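Local coordinates for protein N-acetylglucosamine 2-epimerase (Xylella fastidiosa, PDB 3GT5) that belongs to the N-acylglucosamine 2-epimerase family and probably acts as a sugar isomerase built on an alpha/alpha-barrel, at residues Gln250-Lys255 against Gln312-Ala317; Leu292-Ala297 against Asp306-Val311. One frame throughout, in Å; residues are numbered along the deposited sequence.

Contact 1: residues Gln250-Lys255 against Gln312-Ala317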
ATOM      1  N   GLN A 250       8.190   7.943   0.777  1.00 16.37           N
ATOM      2  CA  GLN A 250       9.092   8.511  -0.212  1.00 15.96           C
ATOM      3  C   GLN A 250       9.536   7.384  -1.154  1.00 15.99           C
ATOM      4  O   GLN A 250       9.594   7.558  -2.384  1.00 17.17           O
ATOM      5  CB  GLN A 250      10.299   9.220   0.417  1.00 16.99           C
ATOM      6  CG  GLN A 250       9.961  10.073   1.613  1.00 15.96           C
ATOM      7  CD  GLN A 250       8.915  11.119   1.335  1.00 16.89           C
ATOM      8  OE1 GLN A 250       9.009  11.825   0.321  1.00 17.85           O
ATOM      9  NE2 GLN A 250       7.971  11.290   2.258  1.00 15.30           N
ATOM     10  N   THR A 251       9.905   6.244  -0.552  1.00 15.37           N
ATOM     11  CA  THR A 251      10.358   5.098  -1.342  1.00 14.58           C
ATOM     12  C   THR A 251       9.208   4.466  -2.119  1.00 15.17           C
ATOM     13  O   THR A 251       9.389   4.037  -3.269  1.00 16.07           O
ATOM     14  CB  THR A 251      11.136   4.085  -0.518  1.00 13.26           C
ATOM     15  OG1 THR A 251      10.266   3.470   0.451  1.00 16.39           O
ATOM     16  CG2 THR A 251      12.357   4.816   0.162  1.00 14.00           C
ATOM     17  N   GLU A 252       8.031   4.415  -1.507  1.00 14.71           N
ATOM     18  CA  GLU A 252       6.842   3.925  -2.215  1.00 15.50           C
ATOM     19  C   GLU A 252       6.561   4.773  -3.434  1.00 15.36           C
ATOM     20  O   GLU A 252       6.229   4.236  -4.497  1.00 14.28           O
ATOM     21  CB  GLU A 252       5.645   3.921  -1.284  1.00 15.43           C
ATOM     22  CG  GLU A 252       4.373   3.314  -1.851  1.00 19.75           C
ATOM     23  CD  GLU A 252       3.341   2.901  -0.794  1.00 22.33           C
ATOM     24  OE1 GLU A 252       3.521   3.108   0.457  1.00 25.93           O
ATOM     25  OE2 GLU A 252       2.283   2.353  -1.191  1.00 28.35           O
ATOM     26  N   TRP A 253       6.664   6.089  -3.309  1.00 15.52           N
ATOM     27  CA  TRP A 253       6.521   6.953  -4.498  1.00 15.49           C
ATOM     28  C   TRP A 253       7.615   6.678  -5.541  1.00 15.75           C
ATOM     29  O   TRP A 253       7.353   6.692  -6.759  1.00 16.19           O
ATOM     30  CB  TRP A 253       6.530   8.426  -4.097  1.00 16.20           C
ATOM     31  CG  TRP A 253       5.194   8.984  -3.815  1.00 15.93           C
ATOM     32  CD1 TRP A 253       4.717   9.442  -2.615  1.00 16.76           C
ATOM     33  CD2 TRP A 253       4.125   9.133  -4.755  1.00 15.98           C
ATOM     34  NE1 TRP A 253       3.425   9.862  -2.751  1.00 19.18           N
ATOM     35  CE2 TRP A 253       3.041   9.713  -4.061  1.00 15.83           C
ATOM     36  CE3 TRP A 253       3.985   8.833  -6.127  1.00 16.43           C
ATOM     37  CZ2 TRP A 253       1.796   9.991  -4.680  1.00 15.24           C
ATOM     38  CZ3 TRP A 253       2.752   9.123  -6.742  1.00 17.15           C
ATOM     39  CH2 TRP A 253       1.696   9.713  -6.026  1.00 15.82           C
ATOM     40  N   ALA A 254       8.853   6.462  -5.095  1.00 15.26           N
ATOM     41  CA  ALA A 254       9.936   6.144  -6.010  1.00 15.38           C
ATOM     42  C   ALA A 254       9.579   4.905  -6.843  1.00 16.01           C
ATOM     43  O   ALA A 254       9.782   4.884  -8.081  1.00 16.28           O
ATOM     44  CB  ALA A 254      11.253   5.945  -5.286  1.00 14.72           C
ATOM     45  N   LYS A 255       9.015   3.900  -6.189  1.00 16.41           N
ATOM     46  CA  LYS A 255       8.539   2.692  -6.868  1.00 16.31           C
ATOM     47  C   LYS A 255       7.426   3.007  -7.874  1.00 14.81           C
ATOM     48  O   LYS A 255       7.460   2.554  -9.035  1.00 16.13           O
ATOM     49  CB  LYS A 255       8.066   1.685  -5.829  1.00 16.78           C
ATOM     50  CG  LYS A 255       7.622   0.313  -6.383  1.00 18.81           C
ATOM     51  CD  LYS A 255       6.707  -0.462  -5.434  1.00 22.49           C
ATOM     52  CE  LYS A 255       5.341   0.146  -5.335  1.00 22.70           C
ATOM     53  NZ  LYS A 255       4.622  -0.418  -4.230  1.00 26.24           N
ATOM     54  N   GLN A 312      10.210  -1.213   5.192  1.00 16.61           N
ATOM     55  CA  GLN A 312      11.297  -1.971   4.653  1.00 16.96           C
ATOM     56  C   GLN A 312      10.921  -2.545   3.275  1.00 16.34           C
ATOM     57  O   GLN A 312      11.729  -2.519   2.367  1.00 17.34           O
ATOM     58  CB  GLN A 312      11.693  -3.094   5.611  1.00 16.44           C
ATOM     59  CG  GLN A 312      11.637  -2.787   7.100  1.00 16.92           C
ATOM     60  CD  GLN A 312      12.333  -1.511   7.546  1.00 16.33           C
ATOM     61  OE1 GLN A 312      13.446  -1.213   7.135  1.00 19.16           O
ATOM     62  NE2 GLN A 312      11.682  -0.773   8.442  1.00 16.45           N
ATOM     63  N   ALA A 313       9.701  -3.051   3.167  1.00 16.70           N
ATOM     64  CA  ALA A 313       9.216  -3.743   1.942  1.00 16.40           C
ATOM     65  C   ALA A 313       9.147  -2.755   0.740  1.00 16.42           C
ATOM     66  O   ALA A 313       9.583  -3.045  -0.353  1.00 15.40           O
ATOM     67  CB  ALA A 313       7.842  -4.391   2.243  1.00 16.43           C
ATOM     68  N   GLU A 314       8.544  -1.601   0.953  1.00 17.25           N
ATOM     69  CA  GLU A 314       8.354  -0.633  -0.131  1.00 17.59           C
ATOM     70  C   GLU A 314       9.728  -0.141  -0.602  1.00 16.11           C
ATOM     71  O   GLU A 314       9.956   0.111  -1.799  1.00 16.38           O
ATOM     72  CB  GLU A 314       7.494   0.561   0.312  1.00 18.71           C
ATOM     73  CG  GLU A 314       6.026   0.218   0.542  1.00 20.89           C
ATOM     74  CD  GLU A 314       5.283  -0.259  -0.721  1.00 25.81           C
ATOM     75  OE1 GLU A 314       5.648   0.154  -1.864  1.00 26.74           O
ATOM     76  OE2 GLU A 314       4.324  -1.047  -0.593  1.00 26.30           O
ATOM     77  N   SER A 315      10.656  -0.021   0.367  1.00 16.77           N
ATOM     78  CA  SER A 315      11.955   0.462   0.075  1.00 16.22           C
ATOM     79  C   SER A 315      12.778  -0.532  -0.739  1.00 16.66           C
ATOM     80  O   SER A 315      13.519  -0.140  -1.643  1.00 16.53           O
ATOM     81  CB  SER A 315      12.688   0.920   1.338  1.00 16.99           C
ATOM     82  OG  SER A 315      11.954   1.963   1.958  1.00 17.76           O
ATOM     83  N   LEU A 316      12.696  -1.814  -0.418  1.00 16.72           N
ATOM     84  CA  LEU A 316      13.434  -2.799  -1.229  1.00 16.73           C
ATOM     85  C   LEU A 316      12.834  -2.948  -2.616  1.00 16.61           C
ATOM     86  O   LEU A 316      13.555  -3.182  -3.566  1.00 18.05           O
ATOM     87  CB  LEU A 316      13.615  -4.152  -0.481  1.00 18.58           C
ATOM     88  CG  LEU A 316      12.417  -4.971  -0.124  1.00 18.04           C
ATOM     89  CD1 LEU A 316      11.979  -5.834  -1.280  1.00 18.89           C
ATOM     90  CD2 LEU A 316      12.620  -5.858   1.179  1.00 16.75           C
ATOM     91  N   ALA A 317      11.521  -2.754  -2.767  1.00 17.16           N
ATOM     92  CA  ALA A 317      10.914  -2.833  -4.097  1.00 16.13           C
ATOM     93  C   ALA A 317      11.398  -1.653  -4.933  1.00 16.21           C
ATOM     94  O   ALA A 317      11.835  -1.831  -6.099  1.00 15.85           O
ATOM     95  CB  ALA A 317       9.356  -2.859  -3.978  1.00 16.57           C
TER
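T251 meets S315 where two neighbouring helices of the barrel pass each other, their local axes 7.9 Å apart at 36°. Its OG1 lies 2.7 Å from S315 OG. The T251 proton has two acceptors in reach, S315 OG and, more weakly, G248 O, so which one it serves is left open. S315 OG is bonded to V311 O of its own helix as well. The methyl CG2 of T251 lies 3.4 Å from S315 OG.

E252 comes next and runs out extended beside E314. The two carboxylates are stacked with their planes 16° apart. E252 OE2 and E314 OE2 stand 4.0 Å from each other.

K255 reaches the same carboxylate of E314. Its chain leaves with CG opposite the backbone N (chi1 -176°) and bends at chi3, which brings NZ to E314. The salt bridge from K255 NZ to E314 OE1 is short, 2.6 Å, and uses the syn lone pair of that oxygen. The methylene CD of K255 packs at 3.9 Å on A317 CB. E314 OE2 is hydrogen-bonded with H378 ND1.

All touching residues are buried. Helix 172-189 meets E252 through M176 and H177, helix 269-284 packs F277 on T251, and helix 329-346 places L338 against S315. The two helices pack side by side and run broadly the same way, consistent with inner helices of the (alpha/alpha)6 barrel of this family.

Contact 2: residues Leu292-Ala297 against Asp306-Val311; sequences LCYGFA and DKYFWV
Y294 and Y308 stack face to face, ring centroids 3.7 Å apart and planes at 13°. CE2 of Y308 sits over the centre of the Y294 ring, 3.3 Å above its plane. In return, CE1 of Y294 lies over the Y308 ring. At the edge of the Y294 ring is V311 CG2, 4.1 Å from CD1. The W310 indole approaches obliquely, and V311 CG2 covers one of its faces. Water 2 joins Y294 OH to W310 NE1, accepting from the indole.

The Y294 side chain extends opposite its backbone N (chi1 -167°), which carries the ring across to Y308. L292 adds an apolar contact, its CB 3.8 Å from V311 CG1. The K307 methylenes run past L292 O and C293 SG, and its NZ goes on to a salt bridge with D286 and a hydrogen bond to G290 O.

Water 1 bridges the two backbones. It donates to L292 O and D306 O and accepts from Y308 N at 2.9 Å.

A classic beta bulge sets Y294 and G295 across from the single residue D304 in the hairpin of strands 295-296 and 302-308. Strand 357-358 flanks the hairpin on the 302-308 side, helix 269-284 packs on L292, and Y308 occupies the N-cap position of helix 309-326.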
ATOM      1  N   LEU A 292      15.014   0.773   8.426  1.00 19.95           N
ATOM      2  CA  LEU A 292      14.580   2.147   8.239  1.00 18.62           C
ATOM      3  C   LEU A 292      13.589   2.533   9.344  1.00 18.77           C
ATOM      4  O   LEU A 292      12.566   1.845   9.576  1.00 18.54           O
ATOM      5  CB  LEU A 292      13.904   2.299   6.876  1.00 17.34           C
ATOM      6  CG  LEU A 292      14.754   2.083   5.643  1.00 18.25           C
ATOM      7  CD1 LEU A 292      13.824   2.025   4.419  1.00 16.75           C
ATOM      8  CD2 LEU A 292      15.757   3.197   5.507  1.00 17.62           C
ATOM      9  N   CYS A 293      13.892   3.653  10.022  1.00 19.50           N
ATOM     10  CA  CYS A 293      12.992   4.222  11.034  1.00 20.22           C
ATOM     11  C   CYS A 293      11.689   4.742  10.418  1.00 19.66           C
ATOM     12  O   CYS A 293      11.633   4.996   9.206  1.00 21.29           O
ATOM     13  CB  CYS A 293      13.693   5.373  11.770  1.00 20.66           C
ATOM     14  SG  CYS A 293      15.103   4.795  12.744  1.00 27.92           S
ATOM     15  N   TYR A 294      10.658   4.868  11.237  1.00 19.78           N
ATOM     16  CA  TYR A 294       9.301   5.178  10.757  1.00 18.76           C
ATOM     17  C   TYR A 294       9.132   6.628  10.278  1.00 18.76           C
ATOM     18  O   TYR A 294       8.442   6.867   9.277  1.00 19.80           O
ATOM     19  CB  TYR A 294       8.299   4.920  11.843  1.00 17.80           C
ATOM     20  CG  TYR A 294       6.850   4.889  11.438  1.00 17.92           C
ATOM     21  CD1 TYR A 294       6.404   4.124  10.356  1.00 21.08           C
ATOM     22  CD2 TYR A 294       5.904   5.546  12.203  1.00 21.13           C
ATOM     23  CE1 TYR A 294       5.042   4.039  10.055  1.00 21.59           C
ATOM     24  CE2 TYR A 294       4.555   5.501  11.891  1.00 23.13           C
ATOM     25  CZ  TYR A 294       4.135   4.746  10.817  1.00 25.01           C
ATOM     26  OH  TYR A 294       2.786   4.674  10.571  1.00 31.15           O
ATOM     27  N   GLY A 295       9.742   7.577  10.992  1.00 19.04           N
ATOM     28  CA  GLY A 295       9.417   8.991  10.787  1.00 19.28           C
ATOM     29  C   GLY A 295      10.536   9.932  11.170  1.00 19.83           C
ATOM     30  O   GLY A 295      11.322   9.643  12.086  1.00 20.44           O
ATOM     31  N   PHE A 296      10.657  11.021  10.431  1.00 18.40           N
ATOM     32  CA  PHE A 296      11.568  12.099  10.801  1.00 18.97           C
ATOM     33  C   PHE A 296      10.887  13.448  10.636  1.00 20.45           C
ATOM     34  O   PHE A 296       9.987  13.631   9.797  1.00 19.21           O
ATOM     35  CB  PHE A 296      12.941  12.018  10.096  1.00 19.07           C
ATOM     36  CG  PHE A 296      12.887  12.055   8.598  1.00 18.92           C
ATOM     37  CD1 PHE A 296      12.922  13.244   7.916  1.00 17.68           C
ATOM     38  CD2 PHE A 296      12.873  10.874   7.879  1.00 19.00           C
ATOM     39  CE1 PHE A 296      12.946  13.270   6.520  1.00 17.46           C
ATOM     40  CE2 PHE A 296      12.837  10.885   6.479  1.00 16.95           C
ATOM     41  CZ  PHE A 296      12.866  12.067   5.802  1.00 19.00           C
ATOM     42  N   ALA A 297      11.263  14.371  11.515  1.00 20.30           N
ATOM     43  CA  ALA A 297      10.696  15.728  11.510  1.00 19.44           C
ATOM     44  C   ALA A 297      11.309  16.550  10.383  1.00 19.24           C
ATOM     45  O   ALA A 297      12.300  16.150   9.760  1.00 18.16           O
ATOM     46  CB  ALA A 297      10.963  16.406  12.899  1.00 19.64           C
ATOM     47  N   ASP A 306      10.561   3.337  15.658  1.00 21.81           N
ATOM     48  CA  ASP A 306       9.988   2.010  15.405  1.00 22.08           C
ATOM     49  C   ASP A 306      10.297   1.586  13.945  1.00 21.97           C
ATOM     50  O   ASP A 306      10.408   2.431  13.031  1.00 21.21           O
ATOM     51  CB  ASP A 306       8.478   1.968  15.675  1.00 21.68           C
ATOM     52  CG  ASP A 306       8.113   2.021  17.174  1.00 23.87           C
ATOM     53  OD1 ASP A 306       8.991   1.756  18.029  1.00 25.68           O
ATOM     54  OD2 ASP A 306       6.967   2.369  17.455  1.00 25.04           O
ATOM     55  N   LYS A 307      10.409   0.277  13.744  1.00 20.46           N
ATOM     56  CA  LYS A 307      10.740  -0.307  12.473  1.00 20.64           C
ATOM     57  C   LYS A 307       9.503  -1.090  12.008  1.00 19.12           C
ATOM     58  O   LYS A 307       9.127  -2.102  12.609  1.00 19.89           O
ATOM     59  CB  LYS A 307      11.937  -1.266  12.609  1.00 21.38           C
ATOM     60  CG  LYS A 307      13.162  -0.696  13.336  1.00 25.59           C
ATOM     61  CD  LYS A 307      13.827   0.446  12.655  1.00 28.08           C
ATOM     62  CE  LYS A 307      14.903   1.105  13.611  1.00 29.39           C
ATOM     63  NZ  LYS A 307      16.001   0.179  14.048  1.00 32.25           N
ATOM     64  N   TYR A 308       8.878  -0.624  10.925  1.00 18.94           N
ATOM     65  CA  TYR A 308       7.642  -1.169  10.445  1.00 17.48           C
ATOM     66  C   TYR A 308       7.919  -2.040   9.216  1.00 17.28           C
ATOM     67  O   TYR A 308       8.708  -1.715   8.340  1.00 17.50           O
ATOM     68  CB  TYR A 308       6.697  -0.059  10.024  1.00 18.50           C
ATOM     69  CG  TYR A 308       5.931   0.598  11.154  1.00 19.00           C
ATOM     70  CD1 TYR A 308       4.573   0.460  11.255  1.00 19.74           C
ATOM     71  CD2 TYR A 308       6.581   1.416  12.091  1.00 19.96           C
ATOM     72  CE1 TYR A 308       3.861   1.091  12.276  1.00 24.68           C
ATOM     73  CE2 TYR A 308       5.875   2.045  13.110  1.00 21.35           C
ATOM     74  CZ  TYR A 308       4.526   1.902  13.178  1.00 20.96           C
ATOM     75  OH  TYR A 308       3.820   2.518  14.192  1.00 23.70           O
ATOM     76  N   PHE A 309       7.125  -3.066   9.086  1.00 16.59           N
ATOM     77  CA  PHE A 309       7.255  -4.035   7.999  1.00 17.39           C
ATOM     78  C   PHE A 309       7.208  -3.366   6.614  1.00 17.51           C
ATOM     79  O   PHE A 309       8.097  -3.561   5.789  1.00 16.16           O
ATOM     80  CB  PHE A 309       6.182  -5.142   8.124  1.00 16.97           C
ATOM     81  CG  PHE A 309       4.771  -4.748   7.722  1.00 18.27           C
ATOM     82  CD1 PHE A 309       4.175  -5.304   6.601  1.00 18.05           C
ATOM     83  CD2 PHE A 309       4.008  -3.851   8.503  1.00 15.16           C
ATOM     84  CE1 PHE A 309       2.887  -4.951   6.232  1.00 16.36           C
ATOM     85  CE2 PHE A 309       2.739  -3.465   8.106  1.00 17.86           C
ATOM     86  CZ  PHE A 309       2.169  -4.045   6.981  1.00 17.55           C
ATOM     87  N   TRP A 310       6.188  -2.536   6.419  1.00 17.35           N
ATOM     88  CA  TRP A 310       5.877  -2.010   5.091  1.00 17.06           C
ATOM     89  C   TRP A 310       6.907  -0.998   4.621  1.00 17.32           C
ATOM     90  O   TRP A 310       7.197  -0.859   3.421  1.00 17.33           O
ATOM     91  CB  TRP A 310       4.469  -1.431   5.055  1.00 15.82           C
ATOM     92  CG  TRP A 310       4.260  -0.137   5.839  1.00 16.04           C
ATOM     93  CD1 TRP A 310       3.777  -0.018   7.091  1.00 18.82           C
ATOM     94  CD2 TRP A 310       4.513   1.193   5.370  1.00 18.15           C
ATOM     95  NE1 TRP A 310       3.725   1.317   7.457  1.00 19.75           N
ATOM     96  CE2 TRP A 310       4.134   2.080   6.403  1.00 20.27           C
ATOM     97  CE3 TRP A 310       5.013   1.715   4.173  1.00 19.86           C
ATOM     98  CZ2 TRP A 310       4.234   3.460   6.289  1.00 21.27           C
ATOM     99  CZ3 TRP A 310       5.140   3.109   4.050  1.00 21.48           C
ATOM    100  CH2 TRP A 310       4.745   3.967   5.114  1.00 22.89           C
ATOM    101  N   VAL A 311       7.516  -0.276   5.572  1.00 16.72           N
ATOM    102  CA  VAL A 311       8.638   0.636   5.251  1.00 16.68           C
ATOM    103  C   VAL A 311       9.851  -0.071   4.624  1.00 17.20           C
ATOM    104  O   VAL A 311      10.410   0.372   3.632  1.00 17.81           O
ATOM    105  CB  VAL A 311       9.035   1.453   6.525  1.00 16.63           C
ATOM    106  CG1 VAL A 311      10.164   2.411   6.234  1.00 15.50           C
ATOM    107  CG2 VAL A 311       7.753   2.218   7.019  1.00 16.95           C
TER
HETATM  108  O   HOH W   1       9.854   2.048  10.170  1.00 16.25           O
HETATM  109  O   HOH W   2       1.936   2.142   9.534  1.00 24.82           O

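In the fold
Both contacts are buried, but the centre of contact 1 is nearer the chain centre, about 10 Å away against about 15 Å for that of contact 2. They share helix 309-326: contact 2 uses its first turn and contact 1 the next turns. Contact 1 joins two helices through charged and hydroxyl groups. Contact 2 joins a hairpin to a helix start through stacked rings, apolar packing and bridging waters. The two meet directly, with Q312 OE1 probably hydrogen-bonded to L292 N and E252 OE1 packed on W310 CZ3. H378, the partner of E314, also meets the W310 ring, so it touches both contacts. Along the chain, contact 2 is nested within the loop that contact 1 closes.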